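Long-range contacts in cytosolic phospholipase A2 delta (Homo sapiens, PDB 5IZ5), which hydrolyses glycerophospholipids at the sn-2 position in a calcium-dependent manner, releasing fatty acids, with a preference for linoleic acid: residues 223-227 / 241-245; 278-284 / 510-515. The protein carries 3 engineered substitutions. All blocks are in the same frame, centred on the assembly; numbering follows the deposited sequence.

Contact 1 of 2, residues 223-227 / 241-245; sequences LSGRL and AGYLT
Gly225 and Leu244 face each other as an antiparallel hydrogen-bonded pair, and here the two segments pack tightly. Gly225 N gives its hydrogen to Leu244 O at 2.8 Å, and Leu244 N returns a bond of the same length to Gly225 O. The leucine side chain folds back over the glycine, its CD2 lying 3.5 Å from Gly225 CA; a side chain at 225 would collide with that methyl. On this buried face Leu244 goes on to touch Met259 and Val261 of strand 255-263.

The other face is looser. Arg226 and Tyr243 start side by side, CB to CB 3.7 Å, and their side chains cross. Arg226 CG sits between the backbone N and the carbonyl carbon (chi1 60°), and bends at chi2 and chi3 swing the guanidinium back over Tyr243 CB, which lies 4.2 Å above the centre of its plane. The guanidinium is turned 60° from the tyrosine ring, with Arg226 NH2 3.8 Å from Tyr243 CD2; the far end of the ring leads away into solvent. Toward Ala241 a water links the backbones, accepting from Leu227 N at 2.7 Å and donating to Gly242 O. At the opposite end Thr245 OG1 bonds to Glu222. Strand 244-248, paired here with 221-228, is the outermost strand of an antiparallel four-stranded sheet in what is probably a second, cPLA2-type C2 domain.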
ATOM      1  N   LEU B 223      12.888  -9.465 -31.407  1.00 49.02           N
ATOM      2  CA  LEU B 223      14.121  -9.006 -30.797  1.00 51.12           C
ATOM      3  C   LEU B 223      15.004  -8.449 -31.900  1.00 53.25           C
ATOM      4  O   LEU B 223      15.316  -9.156 -32.863  1.00 55.16           O
ATOM      5  CB  LEU B 223      14.863 -10.146 -30.105  1.00 51.15           C
ATOM      6  CG  LEU B 223      16.231  -9.715 -29.547  1.00 54.06           C
ATOM      7  CD1 LEU B 223      16.109  -9.225 -28.116  1.00 54.21           C
ATOM      8  CD2 LEU B 223      17.246 -10.841 -29.640  1.00 54.53           C
ATOM      9  N   SER B 224      15.416  -7.194 -31.757  1.00 53.94           N
ATOM     10  CA  SER B 224      16.387  -6.601 -32.673  1.00 54.34           C
ATOM     11  C   SER B 224      17.716  -6.375 -31.962  1.00 56.40           C
ATOM     12  O   SER B 224      17.743  -5.997 -30.788  1.00 55.69           O
ATOM     13  CB  SER B 224      15.862  -5.296 -33.254  1.00 53.97           C
ATOM     14  OG  SER B 224      15.805  -4.288 -32.267  1.00 57.38           O
ATOM     15  N   GLY B 225      18.810  -6.618 -32.682  1.00 58.37           N
ATOM     16  CA  GLY B 225      20.161  -6.534 -32.134  1.00 57.92           C
ATOM     17  C   GLY B 225      21.094  -5.781 -33.064  1.00 58.57           C
ATOM     18  O   GLY B 225      21.036  -5.943 -34.287  1.00 57.07           O
ATOM     19  N   ARG B 226      21.971  -4.969 -32.486  1.00 56.95           N
ATOM     20  CA  ARG B 226      22.940  -4.221 -33.278  1.00 58.91           C
ATOM     21  C   ARG B 226      24.131  -3.769 -32.441  1.00 58.57           C
ATOM     22  O   ARG B 226      24.042  -3.651 -31.210  1.00 54.88           O
ATOM     23  CB  ARG B 226      22.300  -3.022 -33.981  1.00 61.37           C
ATOM     24  CG  ARG B 226      21.673  -1.996 -33.046  1.00 64.66           C
ATOM     25  CD  ARG B 226      21.923  -0.569 -33.506  1.00 69.31           C
ATOM     26  NE  ARG B 226      20.895  -0.108 -34.442  1.00 74.23           N
ATOM     27  CZ  ARG B 226      21.066   0.133 -35.747  1.00 77.84           C
ATOM     28  NH1 ARG B 226      22.241  -0.043 -36.354  1.00 78.65           N
ATOM     29  NH2 ARG B 226      20.029   0.558 -36.461  1.00 78.92           N
ATOM     30  N   LEU B 227      25.239  -3.523 -33.130  1.00 57.95           N
ATOM     31  CA  LEU B 227      26.463  -3.031 -32.509  1.00 58.88           C
ATOM     32  C   LEU B 227      26.719  -1.588 -32.920  1.00 61.22           C
ATOM     33  O   LEU B 227      26.651  -1.257 -34.101  1.00 61.26           O
ATOM     34  CB  LEU B 227      27.651  -3.902 -32.921  1.00 57.29           C
ATOM     35  CG  LEU B 227      28.212  -4.972 -31.976  1.00 56.70           C
ATOM     36  CD1 LEU B 227      27.459  -5.123 -30.663  1.00 57.32           C
ATOM     37  CD2 LEU B 227      28.318  -6.311 -32.693  1.00 55.56           C
ATOM     38  N   ALA B 241      26.809  -0.396 -38.600  1.00 64.75           N
ATOM     39  CA  ALA B 241      26.517  -1.772 -38.997  1.00 58.59           C
ATOM     40  C   ALA B 241      25.024  -2.056 -38.989  1.00 54.98           C
ATOM     41  O   ALA B 241      24.266  -1.425 -38.255  1.00 52.11           O
ATOM     42  CB  ALA B 241      27.221  -2.751 -38.080  1.00 56.58           C
ATOM     43  N   GLY B 242      24.613  -3.029 -39.796  1.00 50.62           N
ATOM     44  CA  GLY B 242      23.218  -3.398 -39.891  1.00 49.87           C
ATOM     45  C   GLY B 242      22.723  -4.097 -38.638  1.00 48.76           C
ATOM     46  O   GLY B 242      23.498  -4.736 -37.922  1.00 48.01           O
ATOM     47  N   TYR B 243      21.429  -3.969 -38.370  1.00 45.02           N
ATOM     48  CA  TYR B 243      20.816  -4.654 -37.239  1.00 47.72           C
ATOM     49  C   TYR B 243      20.160  -5.946 -37.693  1.00 48.91           C
ATOM     50  O   TYR B 243      19.734  -6.076 -38.842  1.00 48.88           O
ATOM     51  CB  TYR B 243      19.791  -3.756 -36.536  1.00 47.21           C
ATOM     52  CG  TYR B 243      18.535  -3.530 -37.344  1.00 44.64           C
ATOM     53  CD1 TYR B 243      17.506  -4.467 -37.351  1.00 45.52           C
ATOM     54  CD2 TYR B 243      18.382  -2.383 -38.112  1.00 45.37           C
ATOM     55  CE1 TYR B 243      16.358  -4.269 -38.103  1.00 45.34           C
ATOM     56  CE2 TYR B 243      17.242  -2.174 -38.865  1.00 45.44           C
ATOM     57  CZ  TYR B 243      16.233  -3.120 -38.855  1.00 45.75           C
ATOM     58  OH  TYR B 243      15.099  -2.920 -39.602  1.00 48.92           O
ATOM     59  N   LEU B 244      20.094  -6.907 -36.783  1.00 52.67           N
ATOM     60  CA  LEU B 244      19.421  -8.163 -37.038  1.00 56.10           C
ATOM     61  C   LEU B 244      18.154  -8.245 -36.213  1.00 56.54           C
ATOM     62  O   LEU B 244      18.114  -7.759 -35.087  1.00 55.08           O
ATOM     63  CB  LEU B 244      20.347  -9.328 -36.714  1.00 59.40           C
ATOM     64  CG  LEU B 244      20.240 -10.150 -35.427  1.00 64.54           C
ATOM     65  CD1 LEU B 244      21.220 -11.304 -35.529  1.00 66.01           C
ATOM     66  CD2 LEU B 244      20.531  -9.346 -34.168  1.00 67.11           C
ATOM     67  N   THR B 245      17.128  -8.874 -36.774  1.00 56.46           N
ATOM     68  CA  THR B 245      15.868  -9.073 -36.065  1.00 57.71           C
ATOM     69  C   THR B 245      15.461 -10.534 -36.062  1.00 57.80           C
ATOM     70  O   THR B 245      15.573 -11.212 -37.075  1.00 58.42           O
ATOM     71  CB  THR B 245      14.705  -8.226 -36.618  1.00 59.04           C
ATOM     72  OG1 THR B 245      13.487  -8.656 -35.999  1.00 61.03           O
ATOM     73  CG2 THR B 245      14.543  -8.355 -38.119  1.00 59.14           C
TER
HETATM   74  O   HOH W   1      25.192  -4.281 -35.745  1.00 45.91           O

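Contact 2 of 2, residues 278-284 / 510-515; sequences CPEELAV and FFMGRL
Leu282 lays its CD1 methyl over one face of the Arg514 guanidinium, 3.4 Å above the plane and offset toward the rim, while Pro279 O meets the same group at its edge. The edge bond, from Arg514 NH2, is 3.2 Å long and nearly straight at 167°, although the donor stands 35° out of the proline's carbonyl plane. A bend at chi2 (87°) turns the arginine chain, whose CB points away from 278-284, back toward that loop. Together with the NH2 bond, NH1 to Met512 O holds the rotation of the guanidinium; NE is buried and has no partner in the model. A leucine in place of Arg514 would probably cost Pro279 O its bond from the guanidinium, leave Met512 O without that donor and take the flat support from under Leu282.

Beyond the arginine, Gly513 O accepts from two successive amides, Ala283 N at 2.8 Å and Val284 N at 3.1 Å. Ala283 CB meets the edge of the Phe510 ring at CE1, 3.8 Å away.

The type I' turn 511-514 of hairpin 509-517 thus sits against the loop joining strands 266-277 and 285-286. The Cys167-Cys278 disulfide ties this loop to strand 160-172, and Val284 and Phe510 pack on strand 499-501.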
ATOM      1  N   CYS B 278       8.180 -19.052 -19.487  1.00 61.51           N
ATOM      2  CA  CYS B 278       8.530 -18.753 -18.105  1.00 63.85           C
ATOM      3  C   CYS B 278       7.773 -19.761 -17.241  1.00 63.75           C
ATOM      4  O   CYS B 278       6.630 -20.099 -17.548  1.00 65.28           O
ATOM      5  CB  CYS B 278       8.108 -17.344 -17.724  1.00 66.61           C
ATOM      6  SG  CYS B 278       8.961 -15.992 -18.593  1.00 67.76           S
ATOM      7  N   PRO B 279       8.396 -20.263 -16.169  1.00 62.53           N
ATOM      8  CA  PRO B 279       7.639 -21.144 -15.264  1.00 62.79           C
ATOM      9  C   PRO B 279       6.362 -20.462 -14.764  1.00 64.27           C
ATOM     10  O   PRO B 279       6.389 -19.257 -14.491  1.00 68.54           O
ATOM     11  CB  PRO B 279       8.601 -21.387 -14.105  1.00 62.11           C
ATOM     12  CG  PRO B 279       9.958 -21.016 -14.609  1.00 63.34           C
ATOM     13  CD  PRO B 279       9.792 -20.061 -15.749  1.00 62.15           C
ATOM     14  N   GLU B 280       5.261 -21.207 -14.647  1.00 64.20           N
ATOM     15  CA  GLU B 280       3.983 -20.624 -14.199  1.00 63.68           C
ATOM     16  C   GLU B 280       3.876 -20.528 -12.665  1.00 64.02           C
ATOM     17  O   GLU B 280       2.861 -20.917 -12.075  1.00 64.00           O
ATOM     18  CB  GLU B 280       2.776 -21.389 -14.759  1.00 63.45           C
ATOM     19  CG  GLU B 280       2.638 -21.378 -16.264  1.00 64.89           C
ATOM     20  CD  GLU B 280       1.237 -21.755 -16.746  1.00 67.03           C
ATOM     21  OE1 GLU B 280       0.236 -21.391 -16.077  1.00 63.96           O
ATOM     22  OE2 GLU B 280       1.133 -22.408 -17.808  1.00 65.70           O
ATOM     23  N   GLU B 281       4.921 -20.011 -12.021  1.00 64.70           N
ATOM     24  CA  GLU B 281       4.880 -19.754 -10.580  1.00 64.16           C
ATOM     25  C   GLU B 281       5.203 -18.305 -10.255  1.00 61.37           C
ATOM     26  O   GLU B 281       6.208 -17.750 -10.686  1.00 65.90           O
ATOM     27  CB  GLU B 281       5.816 -20.671  -9.799  1.00 65.13           C
ATOM     28  CG  GLU B 281       5.594 -20.587  -8.269  1.00 67.41           C
ATOM     29  CD  GLU B 281       6.226 -21.726  -7.480  1.00 71.44           C
ATOM     30  OE1 GLU B 281       7.238 -22.291  -7.960  1.00 70.00           O
ATOM     31  OE2 GLU B 281       5.714 -22.045  -6.369  1.00 74.97           O
ATOM     32  N   LEU B 282       4.342 -17.755  -9.422  1.00 53.77           N
ATOM     33  CA  LEU B 282       4.294 -16.350  -9.083  1.00 49.02           C
ATOM     34  C   LEU B 282       4.865 -16.121  -7.703  1.00 45.52           C
ATOM     35  O   LEU B 282       4.674 -16.935  -6.812  1.00 46.30           O
ATOM     36  CB  LEU B 282       2.826 -15.927  -9.118  1.00 48.87           C
ATOM     37  CG  LEU B 282       2.279 -15.286 -10.392  1.00 48.04           C
ATOM     38  CD1 LEU B 282       2.951 -15.767 -11.677  1.00 48.06           C
ATOM     39  CD2 LEU B 282       0.775 -15.476 -10.451  1.00 47.47           C
ATOM     40  N   ALA B 283       5.581 -15.013  -7.533  1.00 44.30           N
ATOM     41  CA  ALA B 283       5.964 -14.545  -6.213  1.00 42.54           C
ATOM     42  C   ALA B 283       4.794 -13.795  -5.565  1.00 41.37           C
ATOM     43  O   ALA B 283       4.714 -13.690  -4.348  1.00 42.07           O
ATOM     44  CB  ALA B 283       7.190 -13.655  -6.302  1.00 44.05           C
ATOM     45  N   VAL B 284       3.882 -13.282  -6.379  1.00 41.06           N
ATOM     46  CA  VAL B 284       2.694 -12.598  -5.863  1.00 42.10           C
ATOM     47  C   VAL B 284       1.548 -13.600  -5.676  1.00 41.99           C
ATOM     48  O   VAL B 284       1.157 -14.277  -6.627  1.00 42.31           O
ATOM     49  CB  VAL B 284       2.270 -11.442  -6.803  1.00 41.36           C
ATOM     50  CG1 VAL B 284       1.044 -10.718  -6.260  1.00 40.09           C
ATOM     51  CG2 VAL B 284       3.419 -10.455  -6.984  1.00 40.90           C
ATOM     52  N   PHE B 510       8.977  -6.224  -9.437  1.00 35.26           N
ATOM     53  CA  PHE B 510       8.177  -7.308  -9.955  1.00 34.92           C
ATOM     54  C   PHE B 510       7.699  -6.995 -11.351  1.00 35.58           C
ATOM     55  O   PHE B 510       7.620  -5.827 -11.747  1.00 36.51           O
ATOM     56  CB  PHE B 510       6.932  -7.512  -9.082  1.00 35.12           C
ATOM     57  CG  PHE B 510       7.222  -8.056  -7.708  1.00 34.27           C
ATOM     58  CD1 PHE B 510       6.999  -9.397  -7.418  1.00 34.99           C
ATOM     59  CD2 PHE B 510       7.697  -7.231  -6.702  1.00 34.84           C
ATOM     60  CE1 PHE B 510       7.248  -9.896  -6.152  1.00 33.80           C
ATOM     61  CE2 PHE B 510       7.945  -7.726  -5.432  1.00 34.48           C
ATOM     62  CZ  PHE B 510       7.716  -9.061  -5.160  1.00 34.38           C
ATOM     63  N   PHE B 511       7.356  -8.053 -12.083  1.00 37.10           N
ATOM     64  CA  PHE B 511       6.649  -7.927 -13.347  1.00 36.41           C
ATOM     65  C   PHE B 511       5.740  -9.136 -13.575  1.00 36.46           C
ATOM     66  O   PHE B 511       6.180 -10.285 -13.544  1.00 36.87           O
ATOM     67  CB  PHE B 511       7.620  -7.796 -14.512  1.00 37.55           C
ATOM     68  CG  PHE B 511       6.934  -7.703 -15.845  1.00 37.18           C
ATOM     69  CD1 PHE B 511       6.985  -8.761 -16.749  1.00 38.90           C
ATOM     70  CD2 PHE B 511       6.208  -6.574 -16.179  1.00 38.00           C
ATOM     71  CE1 PHE B 511       6.337  -8.681 -17.973  1.00 38.42           C
ATOM     72  CE2 PHE B 511       5.556  -6.483 -17.402  1.00 38.97           C
ATOM     73  CZ  PHE B 511       5.620  -7.541 -18.296  1.00 38.92           C
ATOM     74  N   MET B 512       4.463  -8.861 -13.809  1.00 37.09           N
ATOM     75  CA  MET B 512       3.453  -9.897 -14.031  1.00 38.42           C
ATOM     76  C   MET B 512       3.469 -10.969 -12.936  1.00 38.22           C
ATOM     77  O   MET B 512       3.323 -12.165 -13.214  1.00 36.82           O
ATOM     78  CB  MET B 512       3.633 -10.536 -15.410  1.00 39.77           C
ATOM     79  CG  MET B 512       2.402 -11.249 -15.944  1.00 39.77           C
ATOM     80  SD  MET B 512       1.108 -10.113 -16.403  1.00 40.70           S
ATOM     81  CE  MET B 512       1.790  -9.388 -17.895  1.00 41.09           C
ATOM     82  N   GLY B 513       3.648 -10.529 -11.693  1.00 37.60           N
ATOM     83  CA  GLY B 513       3.599 -11.424 -10.554  1.00 38.04           C
ATOM     84  C   GLY B 513       4.896 -12.138 -10.262  1.00 38.74           C
ATOM     85  O   GLY B 513       4.985 -12.820  -9.241  1.00 38.01           O
ATOM     86  N   ARG B 514       5.896 -11.990 -11.138  1.00 39.95           N
ATOM     87  CA  ARG B 514       7.217 -12.588 -10.923  1.00 40.71           C
ATOM     88  C   ARG B 514       8.190 -11.589 -10.316  1.00 40.63           C
ATOM     89  O   ARG B 514       8.172 -10.400 -10.634  1.00 39.30           O
ATOM     90  CB  ARG B 514       7.827 -13.106 -12.230  1.00 41.97           C
ATOM     91  CG  ARG B 514       7.304 -14.459 -12.680  1.00 44.46           C
ATOM     92  CD  ARG B 514       6.053 -14.327 -13.515  1.00 46.23           C
ATOM     93  NE  ARG B 514       5.663 -15.592 -14.126  1.00 47.69           N
ATOM     94  CZ  ARG B 514       4.538 -15.782 -14.807  1.00 49.72           C
ATOM     95  NH1 ARG B 514       3.668 -14.789 -14.950  1.00 49.95           N
ATOM     96  NH2 ARG B 514       4.273 -16.972 -15.339  1.00 51.51           N
ATOM     97  N   LEU B 515       9.056 -12.097  -9.453  1.00 40.04           N
ATOM     98  CA  LEU B 515      10.113 -11.296  -8.863  1.00 41.62           C
ATOM     99  C   LEU B 515      11.190 -11.025  -9.916  1.00 41.95           C
ATOM    100  O   LEU B 515      11.765 -11.961 -10.457  1.00 42.13           O
ATOM    101  CB  LEU B 515      10.698 -12.041  -7.666  1.00 41.85           C
ATOM    102  CG  LEU B 515      11.896 -11.404  -6.972  1.00 41.77           C
ATOM    103  CD1 LEU B 515      11.497 -10.090  -6.321  1.00 42.46           C
ATOM    104  CD2 LEU B 515      12.461 -12.378  -5.951  1.00 41.99           C
TER

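Along the chain the two contacts come in series: 223-227 / 241-245 closes before 278-284 opens. Their centres are about 29 Å apart and their nearest atoms about 14 Å, with no touch between them. Both lie on the same side of the chain's centre. Contact 1 is local, joining strand 221-228 to the start of an outermost strand and the loop before it, in a region consistent with a second C2 domain. Contact 2 spans 225 intervening residues and brings two parts of the PLA2c range together. Strands 255-263 and 266-277 connect them, the first touched by Leu244, the second leading into loop 278-284. Contact 2 thus probably lies near the junction between that C2-like region and the catalytic part.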